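Local structure of cytochrome c class I (Sideroxydans lithotrophicus, 4XXL) at residues D32-L37 and K108-W113; P56-V61 and D112-L117; I76-S81 and E93-I98. The protein probably shuttles electrons as a small class I cytochrome c, carrying one covalently attached heme c whose iron has two histidine ligands. All coordinates share one frame; numbering follows the deposited sequence.

Contact 1 of 3, residues D32-L37 and K108-W113; sequences DAAKSL and KNLVDW
Ala34 packs on Trp113 and Leu110 where the N-terminal helix 31-40 crosses the C-terminal helix 104-115, the near-perpendicular helix pair that is a hallmark of the class I cytochrome c fold. The two short segments run at 102° to one another, their axes 8.6 Å apart at closest approach. The small Ala34 at the crossing is consistent with this approach: Ala34 CB sits against Trp113 CB at 3.6 Å, and the methyl Leu110 CD1 reaches the carbonyl oxygen of Ala34. One turn on, the Leu37 and Leu110 side chains meet through their CD2 methyls, on the side nearer the heme, which Leu110 also touches. No hydrogen bond joins the segments. Asn109 ND2 lies close to Ala34 N, but both are donors; ND2 instead donates to Asp30 O, just ahead of the first helix. On the other flank, Trp113 has CG anti to its backbone N (chi1 179°), which swings the indole across to helix 31-40. There Lys35 bends at chi3 and lays its aliphatic chain over one face of the indole, with Lys35 CG 4.1 Å from the centroid of the six-membered ring of Trp113, a CH-pi contact.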
loop_
_atom_site.group_PDB
_atom_site.type_symbol
_atom_site.label_atom_id
_atom_site.label_comp_id
_atom_site.label_asym_id
_atom_site.label_seq_id
_atom_site.Cartn_x
_atom_site.Cartn_y
_atom_site.Cartn_z
ATOM N N ASP A 32 -7.116 6.653 -11.073
ATOM C CA ASP A 32 -7.330 5.496 -11.926
ATOM C C ASP A 32 -6.038 4.681 -12.069
ATOM O O ASP A 32 -6.062 3.443 -12.087
ATOM C CB ASP A 32 -7.798 5.928 -13.347
ATOM C CG ASP A 32 -9.287 6.282 -13.424
ATOM O OD1 ASP A 32 -9.974 6.310 -12.378
ATOM O OD2 ASP A 32 -9.750 6.541 -14.573
ATOM N N ALA A 33 -4.909 5.386 -12.182
ATOM C CA ALA A 33 -3.644 4.699 -12.401
ATOM C C ALA A 33 -3.243 3.980 -11.141
ATOM O O ALA A 33 -2.741 2.891 -11.207
ATOM C CB ALA A 33 -2.542 5.650 -12.813
ATOM N N ALA A 34 -3.517 4.634 -10.016
ATOM C CA ALA A 34 -3.254 3.956 -8.741
ATOM C C ALA A 34 -4.072 2.658 -8.563
ATOM O O ALA A 34 -3.533 1.595 -8.235
ATOM C CB ALA A 34 -3.499 4.906 -7.589
ATOM N N LYS A 35 -5.387 2.732 -8.769
ATOM C CA LYS A 35 -6.257 1.572 -8.631
ATOM C C LYS A 35 -5.902 0.470 -9.680
ATOM O O LYS A 35 -5.928 -0.717 -9.376
ATOM C CB LYS A 35 -7.742 1.970 -8.688
ATOM C CG LYS A 35 -8.085 2.974 -7.629
ATOM C CD LYS A 35 -9.546 3.303 -7.451
ATOM C CE LYS A 35 -10.166 2.239 -6.591
ATOM N NZ LYS A 35 -11.587 2.624 -6.352
ATOM N N SER A 36 -5.548 0.877 -10.897
ATOM C CA SER A 36 -5.061 -0.047 -11.901
ATOM C C SER A 36 -3.794 -0.838 -11.423
ATOM O O SER A 36 -3.707 -2.063 -11.513
ATOM C CB SER A 36 -4.816 0.705 -13.211
ATOM O OG SER A 36 -4.231 -0.144 -14.170
ATOM N N LEU A 37 -2.805 -0.098 -10.900
ATOM C CA LEU A 37 -1.595 -0.744 -10.406
ATOM C C LEU A 37 -1.894 -1.709 -9.230
ATOM O O LEU A 37 -1.332 -2.822 -9.128
ATOM C CB LEU A 37 -0.564 0.319 -10.017
ATOM C CG LEU A 37 0.842 -0.243 -9.780
ATOM C CD1 LEU A 37 1.447 -0.795 -11.064
ATOM C CD2 LEU A 37 1.735 0.807 -9.195
ATOM N N LYS A 108 5.124 5.481 -6.657
ATOM C CA LYS A 108 4.930 6.729 -5.882
ATOM C C LYS A 108 3.455 7.175 -5.927
ATOM O O LYS A 108 2.869 7.610 -4.959
ATOM C CB LYS A 108 5.856 7.863 -6.393
ATOM C CG LYS A 108 5.758 9.146 -5.592
ATOM C CD LYS A 108 6.720 10.227 -6.095
ATOM C CE LYS A 108 6.641 11.539 -5.344
ATOM N NZ LYS A 108 5.249 12.094 -5.291
ATOM N N ASN A 109 2.878 7.142 -7.121
ATOM C CA ASN A 109 1.497 7.556 -7.266
ATOM C C ASN A 109 0.549 6.638 -6.493
ATOM O O ASN A 109 -0.407 7.108 -5.826
ATOM C CB ASN A 109 1.121 7.566 -8.755
ATOM C CG ASN A 109 -0.290 7.985 -8.977
ATOM O OD1 ASN A 109 -0.636 9.124 -8.742
ATOM N ND2 ASN A 109 -1.119 7.047 -9.392
ATOM N N LEU A 110 0.840 5.355 -6.473
ATOM C CA LEU A 110 0.004 4.440 -5.690
ATOM C C LEU A 110 0.123 4.707 -4.151
ATOM O O LEU A 110 -0.898 4.784 -3.464
ATOM C CB LEU A 110 0.373 2.998 -5.934
ATOM C CG LEU A 110 -0.265 1.949 -5.019
ATOM C CD1 LEU A 110 -1.780 1.970 -5.023
ATOM C CD2 LEU A 110 0.181 0.587 -5.485
ATOM N N VAL A 111 1.329 4.921 -3.649
ATOM C CA VAL A 111 1.567 5.284 -2.258
ATOM C C VAL A 111 0.827 6.557 -1.928
ATOM O O VAL A 111 0.179 6.685 -0.889
ATOM C CB VAL A 111 3.089 5.358 -1.970
ATOM C CG1 VAL A 111 3.406 6.021 -0.598
ATOM C CG2 VAL A 111 3.637 3.918 -1.964
ATOM N N ASP A 112 0.946 7.540 -2.809
ATOM C CA ASP A 112 0.315 8.841 -2.549
ATOM C C ASP A 112 -1.217 8.695 -2.459
ATOM O O ASP A 112 -1.887 9.312 -1.607
ATOM C CB ASP A 112 0.708 9.905 -3.567
ATOM C CG ASP A 112 2.163 10.311 -3.488
ATOM O OD1 ASP A 112 2.815 10.070 -2.457
ATOM O OD2 ASP A 112 2.628 10.907 -4.457
ATOM N N TRP A 113 -1.767 7.833 -3.292
ATOM C CA TRP A 113 -3.212 7.532 -3.246
ATOM C C TRP A 113 -3.565 6.929 -1.918
ATOM O O TRP A 113 -4.463 7.448 -1.216
ATOM C CB TRP A 113 -3.636 6.637 -4.398
ATOM C CG TRP A 113 -5.108 6.303 -4.361
ATOM C CD1 TRP A 113 -6.155 7.147 -4.439
ATOM C CD2 TRP A 113 -5.673 4.990 -4.143
ATOM N NE1 TRP A 113 -7.338 6.462 -4.263
ATOM C CE2 TRP A 113 -7.077 5.143 -4.086
ATOM C CE3 TRP A 113 -5.138 3.741 -3.935
ATOM C CZ2 TRP A 113 -7.938 4.074 -3.890
ATOM C CZ3 TRP A 113 -5.983 2.690 -3.741
ATOM C CH2 TRP A 113 -7.377 2.853 -3.723
#

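Contact 2 of 3, residues P56-V61 and D112-L117; sequences PSYKKV and DWILSL. With HEC (heme c), chain B.
Tyr58 is caught between a helix and a porphyrin: Ile114 lies over the centre of one ring face, while the phenol oxygen comes down over pyrrole B of the heme. Ile114 CG1 stands 4.0 Å from the centroid of the Tyr58 ring and only 8° off its normal, a nearly vertical CH-pi contact, and Ile114 CD1 continues the cover out toward Tyr58 CZ. Beyond the ring, Tyr58 OH comes within 3.2 Å of heme C2B. At the other end, Tyr58 CB meets Leu117 CD1 at 3.6 Å, and that same methyl rests on a face of the Trp113 indole. Val61, one turn along, divides its branches: CG1, anti to the backbone N (chi1 174°), touches both Ile114 CG2 and the heme methyl CMA, while CG2 turns to the propionate carbon CAA. Ser57 N-caps helix 58-65, its OG accepting from Lys60 N. Tyr58 also stacks with His47, an axial ligand of the iron, whose ND1 is hydrogen-bonded to Pro56 O. An alanine in place of Tyr58 would probably leave Ile114 and the His47 ring without their aromatic partner and open a gap over pyrrole B of the heme. With no hydrogen bond between the segments, the contact is held by apolar and CH-pi packing, and it sets the Tyr58 oxygen over the porphyrin face while Val61 lies at the CMA methyl.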
loop_
_atom_site.group_PDB
_atom_site.type_symbol
_atom_site.label_atom_id
_atom_site.label_comp_id
_atom_site.label_asym_id
_atom_site.label_seq_id
_atom_site.Cartn_x
_atom_site.Cartn_y
_atom_site.Cartn_z
ATOM N N PRO A 56 -4.557 -4.655 6.470
ATOM C CA PRO A 56 -5.341 -3.481 6.981
ATOM C C PRO A 56 -6.005 -2.715 5.853
ATOM O O PRO A 56 -5.500 -2.708 4.691
ATOM C CB PRO A 56 -4.300 -2.613 7.659
ATOM C CG PRO A 56 -3.036 -3.007 6.952
ATOM C CD PRO A 56 -3.129 -4.476 6.718
ATOM N N SER A 57 -7.129 -2.095 6.157
ATOM C CA SER A 57 -7.721 -1.208 5.163
ATOM C C SER A 57 -6.771 -0.070 4.842
ATOM O O SER A 57 -5.980 0.400 5.655
ATOM C CB SER A 57 -9.109 -0.689 5.549
ATOM O OG SER A 57 -8.971 0.305 6.553
ATOM N N TYR A 58 -6.915 0.470 3.639
ATOM C CA TYR A 58 -6.015 1.544 3.317
ATOM C C TYR A 58 -6.393 2.799 4.064
ATOM O O TYR A 58 -5.549 3.627 4.290
ATOM C CB TYR A 58 -5.919 1.789 1.824
ATOM C CG TYR A 58 -5.175 0.680 1.089
ATOM C CD1 TYR A 58 -4.091 0.040 1.669
ATOM C CD2 TYR A 58 -5.484 0.347 -0.226
ATOM C CE1 TYR A 58 -3.364 -0.930 0.942
ATOM C CE2 TYR A 58 -4.779 -0.606 -0.933
ATOM C CZ TYR A 58 -3.714 -1.237 -0.363
ATOM O OH TYR A 58 -3.007 -2.165 -1.075
ATOM N N LYS A 59 -7.670 2.938 4.437
ATOM C CA LYS A 59 -8.114 4.026 5.322
ATOM C C LYS A 59 -7.362 3.968 6.622
ATOM O O LYS A 59 -6.834 5.008 7.066
ATOM C CB LYS A 59 -9.624 3.956 5.542
ATOM C CG LYS A 59 -10.128 5.027 6.536
ATOM C CD LYS A 59 -11.643 4.974 6.752
ATOM C CE LYS A 59 -11.995 5.942 7.886
ATOM N NZ LYS A 59 -13.231 6.692 7.552
ATOM N N LYS A 60 -7.244 2.774 7.228
ATOM C CA LYS A 60 -6.508 2.614 8.495
ATOM C C LYS A 60 -5.006 2.888 8.335
ATOM O O LYS A 60 -4.366 3.515 9.162
ATOM C CB LYS A 60 -6.737 1.199 9.032
ATOM C CG LYS A 60 -6.090 0.873 10.383
ATOM C CD LYS A 60 -6.469 -0.506 10.897
ATOM C CE LYS A 60 -7.866 -0.475 11.504
ATOM N NZ LYS A 60 -7.840 0.252 12.812
ATOM N N VAL A 61 -4.461 2.475 7.208
ATOM C CA VAL A 61 -3.063 2.799 6.935
ATOM C C VAL A 61 -2.893 4.298 6.843
ATOM O O VAL A 61 -1.901 4.880 7.340
ATOM C CB VAL A 61 -2.586 2.167 5.607
ATOM C CG1 VAL A 61 -1.188 2.622 5.272
ATOM C CG2 VAL A 61 -2.574 0.629 5.788
ATOM N N ASP A 112 0.946 7.540 -2.809
ATOM C CA ASP A 112 0.315 8.841 -2.549
ATOM C C ASP A 112 -1.217 8.695 -2.459
ATOM O O ASP A 112 -1.887 9.312 -1.607
ATOM C CB ASP A 112 0.708 9.905 -3.567
ATOM C CG ASP A 112 2.163 10.311 -3.488
ATOM O OD1 ASP A 112 2.815 10.070 -2.457
ATOM O OD2 ASP A 112 2.628 10.907 -4.457
ATOM N N TRP A 113 -1.767 7.833 -3.292
ATOM C CA TRP A 113 -3.212 7.532 -3.246
ATOM C C TRP A 113 -3.565 6.929 -1.918
ATOM O O TRP A 113 -4.463 7.448 -1.216
ATOM C CB TRP A 113 -3.636 6.637 -4.398
ATOM C CG TRP A 113 -5.108 6.303 -4.361
ATOM C CD1 TRP A 113 -6.155 7.147 -4.439
ATOM C CD2 TRP A 113 -5.673 4.990 -4.143
ATOM N NE1 TRP A 113 -7.338 6.462 -4.263
ATOM C CE2 TRP A 113 -7.077 5.143 -4.086
ATOM C CE3 TRP A 113 -5.138 3.741 -3.935
ATOM C CZ2 TRP A 113 -7.938 4.074 -3.890
ATOM C CZ3 TRP A 113 -5.983 2.690 -3.741
ATOM C CH2 TRP A 113 -7.377 2.853 -3.723
ATOM N N ILE A 114 -2.886 5.861 -1.536
ATOM C CA ILE A 114 -3.115 5.255 -0.235
ATOM C C ILE A 114 -3.114 6.245 0.924
ATOM O O ILE A 114 -4.045 6.221 1.761
ATOM C CB ILE A 114 -2.128 4.078 0.024
ATOM C CG1 ILE A 114 -2.470 2.894 -0.927
ATOM C CG2 ILE A 114 -2.130 3.645 1.490
ATOM C CD1 ILE A 114 -1.379 1.829 -1.004
ATOM N N LEU A 115 -2.069 7.070 0.980
ATOM C CA LEU A 115 -1.939 8.022 2.083
ATOM C C LEU A 115 -3.075 9.028 2.169
ATOM O O LEU A 115 -3.266 9.651 3.212
ATOM C CB LEU A 115 -0.577 8.709 2.071
ATOM C CG LEU A 115 0.604 7.831 2.340
ATOM C CD1 LEU A 115 1.948 8.458 2.000
ATOM C CD2 LEU A 115 0.612 7.370 3.789
ATOM N N SER A 116 -3.722 9.291 1.036
ATOM C CA SER A 116 -4.838 10.211 1.031
ATOM C C SER A 116 -6.156 9.700 1.552
ATOM O O SER A 116 -7.082 10.488 1.718
ATOM C CB SER A 116 -5.073 10.620 -0.451
ATOM O OG SER A 116 -5.771 9.659 -1.223
ATOM N N LEU A 117 -6.271 8.399 1.826
ATOM C CA LEU A 117 -7.591 7.770 2.042
ATOM C C LEU A 117 -8.150 7.906 3.484
ATOM O O LEU A 117 -9.232 7.407 3.752
ATOM C CB LEU A 117 -7.492 6.317 1.654
ATOM C CG LEU A 117 -7.376 6.054 0.155
ATOM C CD1 LEU A 117 -7.053 4.616 -0.117
ATOM C CD2 LEU A 117 -8.606 6.493 -0.618
HETATM FE FE HEC B . -0.149 -5.296 1.969
HETATM C CHA HEC B . 0.483 -4.149 5.191
HETATM C CHB HEC B . 0.173 -2.085 0.743
HETATM C CHC HEC B . -0.268 -6.522 -1.257
HETATM C CHD HEC B . -1.086 -8.300 3.175
HETATM N NA HEC B . 0.307 -3.481 2.832
HETATM C C1A HEC B . 0.441 -3.230 4.151
HETATM C C2A HEC B . 0.572 -1.825 4.299
HETATM C C3A HEC B . 0.459 -1.273 3.045
HETATM C C4A HEC B . 0.282 -2.331 2.112
HETATM C CMA HEC B . 0.471 0.175 2.662
HETATM C CAA HEC B . 0.781 -1.139 5.648
HETATM C CBA HEC B . 2.260 -1.094 5.959
HETATM C CGA HEC B . 2.603 -0.315 7.218
HETATM O O1A HEC B . 1.718 -0.061 8.047
HETATM O O2A HEC B . 3.776 0.174 7.330
HETATM N NB HEC B . -0.079 -4.487 0.114
HETATM C C1B HEC B . 0.060 -3.147 -0.170
HETATM C C2B HEC B . 0.088 -2.969 -1.586
HETATM C C3B HEC B . -0.013 -4.168 -2.182
HETATM C C4B HEC B . -0.102 -5.154 -1.112
HETATM C CMB HEC B . 0.247 -1.641 -2.269
HETATM C CAB HEC B . 0.081 -4.546 -3.609
HETATM C CBB HEC B . 1.353 -4.204 -4.122
HETATM N NC HEC B . -0.644 -7.125 1.122
HETATM C C1C HEC B . -0.573 -7.350 -0.216
HETATM C C2C HEC B . -1.054 -8.666 -0.368
HETATM C C3C HEC B . -1.396 -9.210 0.855
HETATM C C4C HEC B . -1.064 -8.188 1.792
HETATM C CMC HEC B . -1.240 -9.281 -1.706
HETATM C CAC HEC B . -1.995 -10.583 1.125
HETATM C CBC HEC B . -1.342 -11.718 0.629
HETATM N ND HEC B . -0.207 -6.054 3.761
HETATM C C1D HEC B . -0.658 -7.313 4.097
HETATM C C2D HEC B . -0.563 -7.552 5.559
HETATM C C3D HEC B . -0.132 -6.409 6.073
HETATM C C4D HEC B . 0.057 -5.450 4.968
HETATM C CMD HEC B . -0.929 -8.805 6.257
HETATM C CAD HEC B . 0.086 -6.086 7.562
HETATM C CBD HEC B . 1.492 -6.405 7.980
HETATM C CGD HEC B . 1.824 -6.136 9.452
HETATM O O1D HEC B . 1.162 -5.327 10.172
HETATM O O2D HEC B . 2.849 -6.699 9.922
#

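Contact 3 of 3, residues I76-S81 and E93-I98; sequences IHHVTS and EEHKNI. With HEC (heme c), chain B.
The imidazoles of His78 and His95 meet edge to face, with centroids 4.3 Å apart and planes at 53°. His78 CE1 lies over the centre of one face of His95, while His95 NE2 is found at the edge of the His78 ring. His78 in turn has one face covered by CBA, a propionate carbon of the heme, and its CE1 is 3.3 Å from heme C1A. The NE2 of His95 binds the iron at 2.0 Å; His47 supplies the other axial nitrogen, giving bis-histidine coordination. Rotation of the ligand ring is restrained from behind: His95 ND1 donates to Lys96 O in the carbonyl plane, on a lone pair, at 2.9 Å. Lys96 O also receives a hydrogen from a water that donates to His78 O as well, which links the two segments behind the rings. Further along, Ile98 N gives a nearly straight bond to Val79 O (2.8 Å, 166° at the hydrogen). The Asn97 CA-H group points at the same oxygen. Val79 CG2, anti to the backbone N, meets Ile98 CG1 at 3.8 Å, and both residues touch the heme carbon CBB. Asn97 lays its amide beside the backbone of Thr80; a second water bridges Asn97 ND2 and Thr80 O, while OD1 accepts from Asn99 N. The ligand-bearing loop thus leaves strand 92-94 and runs past the C-terminal part of helix 71-81, with Val79 and Ile98 both reaching Ile107 of helix 104-115.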
loop_
_atom_site.group_PDB
_atom_site.type_symbol
_atom_site.label_atom_id
_atom_site.label_comp_id
_atom_site.label_asym_id
_atom_site.label_seq_id
_atom_site.Cartn_x
_atom_site.Cartn_y
_atom_site.Cartn_z
ATOM N N ILE A 76 6.844 3.570 0.288
ATOM C CA ILE A 76 7.596 3.129 -0.932
ATOM C C ILE A 76 8.571 2.006 -0.540
ATOM O O ILE A 76 8.652 0.979 -1.252
ATOM C CB ILE A 76 8.337 4.278 -1.650
ATOM C CG1 ILE A 76 7.297 5.196 -2.261
ATOM C CG2 ILE A 76 9.321 3.707 -2.676
ATOM C CD1 ILE A 76 7.844 6.504 -2.848
ATOM N N HIS A 77 9.269 2.196 0.607
ATOM C CA HIS A 77 10.115 1.161 1.154
ATOM C C HIS A 77 9.351 -0.111 1.465
ATOM O O HIS A 77 9.743 -1.201 1.062
ATOM C CB HIS A 77 10.862 1.663 2.389
ATOM C CG HIS A 77 11.637 0.602 3.059
ATOM N ND1 HIS A 77 12.890 0.211 2.639
ATOM C CD2 HIS A 77 11.323 -0.199 4.100
ATOM C CE1 HIS A 77 13.325 -0.768 3.413
ATOM N NE2 HIS A 77 12.391 -1.039 4.306
ATOM N N HIS A 78 8.226 0.030 2.114
ATOM C CA HIS A 78 7.461 -1.140 2.515
ATOM C C HIS A 78 7.039 -2.001 1.321
ATOM O O HIS A 78 7.041 -3.217 1.421
ATOM C CB HIS A 78 6.183 -0.701 3.231
ATOM C CG HIS A 78 5.263 -1.836 3.537
ATOM N ND1 HIS A 78 4.171 -2.164 2.772
ATOM C CD2 HIS A 78 5.326 -2.763 4.522
ATOM C CE1 HIS A 78 3.605 -3.235 3.278
ATOM N NE2 HIS A 78 4.251 -3.582 4.363
ATOM N N VAL A 79 6.639 -1.377 0.218
ATOM C CA VAL A 79 6.173 -2.149 -0.945
ATOM C C VAL A 79 7.241 -2.670 -1.908
ATOM O O VAL A 79 6.932 -3.406 -2.876
ATOM C CB VAL A 79 5.110 -1.337 -1.656
ATOM C CG1 VAL A 79 5.672 -0.229 -2.532
ATOM C CG2 VAL A 79 4.104 -2.234 -2.376
ATOM N N THR A 80 8.472 -2.245 -1.663
ATOM C CA THR A 80 9.618 -2.610 -2.511
ATOM C C THR A 80 10.690 -3.392 -1.773
ATOM O O THR A 80 11.789 -3.550 -2.312
ATOM C CB THR A 80 10.242 -1.346 -3.192
ATOM O OG1 THR A 80 10.750 -0.487 -2.187
ATOM C CG2 THR A 80 9.265 -0.615 -4.138
ATOM N N SER A 81 10.453 -3.838 -0.534
ATOM C CA SER A 81 11.472 -4.590 0.255
ATOM C C SER A 81 11.165 -6.045 0.616
ATOM O O SER A 81 12.086 -6.794 0.907
ATOM C CB SER A 81 11.786 -3.885 1.564
ATOM O OG SER A 81 10.614 -3.654 2.302
ATOM N N GLU A 93 4.494 -13.793 6.510
ATOM C CA GLU A 93 4.966 -13.980 5.106
ATOM C C GLU A 93 5.809 -12.753 4.787
ATOM O O GLU A 93 5.674 -11.733 5.411
ATOM C CB GLU A 93 3.822 -13.997 4.093
ATOM C CG GLU A 93 2.780 -15.077 4.364
ATOM C CD GLU A 93 1.654 -15.132 3.335
ATOM O OE1 GLU A 93 1.705 -14.446 2.273
ATOM O OE2 GLU A 93 0.662 -15.888 3.612
ATOM N N GLU A 94 6.668 -12.862 3.775
ATOM C CA GLU A 94 7.377 -11.667 3.272
ATOM C C GLU A 94 6.300 -10.900 2.473
ATOM O O GLU A 94 5.556 -11.528 1.677
ATOM C CB GLU A 94 8.556 -12.059 2.362
ATOM C CG GLU A 94 9.711 -12.824 2.980
ATOM C CD GLU A 94 10.438 -13.813 2.001
ATOM O OE1 GLU A 94 10.415 -15.059 2.304
ATOM O OE2 GLU A 94 11.004 -13.381 0.928
ATOM N N HIS A 95 6.167 -9.573 2.672
ATOM C CA HIS A 95 5.119 -8.789 1.975
ATOM C C HIS A 95 5.368 -8.776 0.471
ATOM O O HIS A 95 6.551 -8.801 0.051
ATOM C CB HIS A 95 5.002 -7.384 2.545
ATOM C CG HIS A 95 3.775 -6.600 2.086
ATOM N ND1 HIS A 95 3.741 -5.951 0.882
ATOM C CD2 HIS A 95 2.500 -6.547 2.552
ATOM C CE1 HIS A 95 2.546 -5.425 0.682
ATOM N NE2 HIS A 95 1.763 -5.690 1.724
ATOM N N LYS A 96 4.292 -8.730 -0.313
ATOM C CA LYS A 96 4.315 -8.502 -1.783
ATOM C C LYS A 96 5.349 -7.400 -2.094
ATOM O O LYS A 96 5.361 -6.347 -1.437
ATOM C CB LYS A 96 2.939 -8.091 -2.267
ATOM C CG LYS A 96 2.882 -7.775 -3.757
ATOM C CD LYS A 96 3.072 -9.013 -4.545
ATOM C CE LYS A 96 2.826 -8.752 -6.029
ATOM N NZ LYS A 96 3.096 -9.981 -6.793
ATOM N N ASN A 97 6.266 -7.691 -3.000
ATOM C CA ASN A 97 7.341 -6.767 -3.343
ATOM C C ASN A 97 7.181 -6.409 -4.808
ATOM O O ASN A 97 7.371 -7.297 -5.657
ATOM C CB ASN A 97 8.677 -7.440 -3.072
ATOM C CG ASN A 97 9.824 -6.572 -3.355
ATOM O OD1 ASN A 97 9.706 -5.527 -3.993
ATOM N ND2 ASN A 97 10.954 -6.995 -2.912
ATOM N N ILE A 98 6.885 -5.160 -5.101
ATOM C CA ILE A 98 6.731 -4.750 -6.479
ATOM C C ILE A 98 7.984 -4.034 -7.049
ATOM O O ILE A 98 7.917 -3.411 -8.160
ATOM C CB ILE A 98 5.437 -3.947 -6.728
ATOM C CG1 ILE A 98 5.424 -2.694 -5.889
ATOM C CG2 ILE A 98 4.223 -4.871 -6.484
ATOM C CD1 ILE A 98 4.215 -1.810 -6.174
HETATM FE FE HEC B . -0.149 -5.296 1.969
HETATM C CHA HEC B . 0.483 -4.149 5.191
HETATM C CHB HEC B . 0.173 -2.085 0.743
HETATM C CHC HEC B . -0.268 -6.522 -1.257
HETATM C CHD HEC B . -1.086 -8.300 3.175
HETATM N NA HEC B . 0.307 -3.481 2.832
HETATM C C1A HEC B . 0.441 -3.230 4.151
HETATM C C2A HEC B . 0.572 -1.825 4.299
HETATM C C3A HEC B . 0.459 -1.273 3.045
HETATM C C4A HEC B . 0.282 -2.331 2.112
HETATM C CMA HEC B . 0.471 0.175 2.662
HETATM C CAA HEC B . 0.781 -1.139 5.648
HETATM C CBA HEC B . 2.260 -1.094 5.959
HETATM C CGA HEC B . 2.603 -0.315 7.218
HETATM O O1A HEC B . 1.718 -0.061 8.047
HETATM O O2A HEC B . 3.776 0.174 7.330
HETATM N NB HEC B . -0.079 -4.487 0.114
HETATM C C1B HEC B . 0.060 -3.147 -0.170
HETATM C C2B HEC B . 0.088 -2.969 -1.586
HETATM C C3B HEC B . -0.013 -4.168 -2.182
HETATM C C4B HEC B . -0.102 -5.154 -1.112
HETATM C CMB HEC B . 0.247 -1.641 -2.269
HETATM C CAB HEC B . 0.081 -4.546 -3.609
HETATM C CBB HEC B . 1.353 -4.204 -4.122
HETATM N NC HEC B . -0.644 -7.125 1.122
HETATM C C1C HEC B . -0.573 -7.350 -0.216
HETATM C C2C HEC B . -1.054 -8.666 -0.368
HETATM C C3C HEC B . -1.396 -9.210 0.855
HETATM C C4C HEC B . -1.064 -8.188 1.792
HETATM C CMC HEC B . -1.240 -9.281 -1.706
HETATM C CAC HEC B . -1.995 -10.583 1.125
HETATM C CBC HEC B . -1.342 -11.718 0.629
HETATM N ND HEC B . -0.207 -6.054 3.761
HETATM C C1D HEC B . -0.658 -7.313 4.097
HETATM C C2D HEC B . -0.563 -7.552 5.559
HETATM C C3D HEC B . -0.132 -6.409 6.073
HETATM C C4D HEC B . 0.057 -5.450 4.968
HETATM C CMD HEC B . -0.929 -8.805 6.257
HETATM C CAD HEC B . 0.086 -6.086 7.562
HETATM C CBD HEC B . 1.492 -6.405 7.980
HETATM C CGD HEC B . 1.824 -6.136 9.452
HETATM O O1D HEC B . 1.162 -5.327 10.172
HETATM O O2D HEC B . 2.849 -6.699 9.922
HETATM O O HOH W 1 7.529 -5.328 -0.059
HETATM O O HOH W 2 13.705 -5.866 -2.261
#

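From the N terminus, helix 31-40 comes first, and its partner lies near the chain's end: contact 1 closes the longest loop, bringing 32-37 onto 108-113. Contact 2 begins inside that loop, at 56-61, and returns to the same C-terminal helix slightly later, at 112-117, so the two closures end on the same stretch of chain, sharing Asp112 and Trp113. Contact 3, between 76-81 and 93-98, is a short closure nested inside both. Helix 104-115 therefore receives helices 31-40 and 58-65, and Ile76 of contact 3 also packs on Val111 of 108-113. Contacts 2 and 3 lie about 16 Å apart, centre to centre, and both touch the heme.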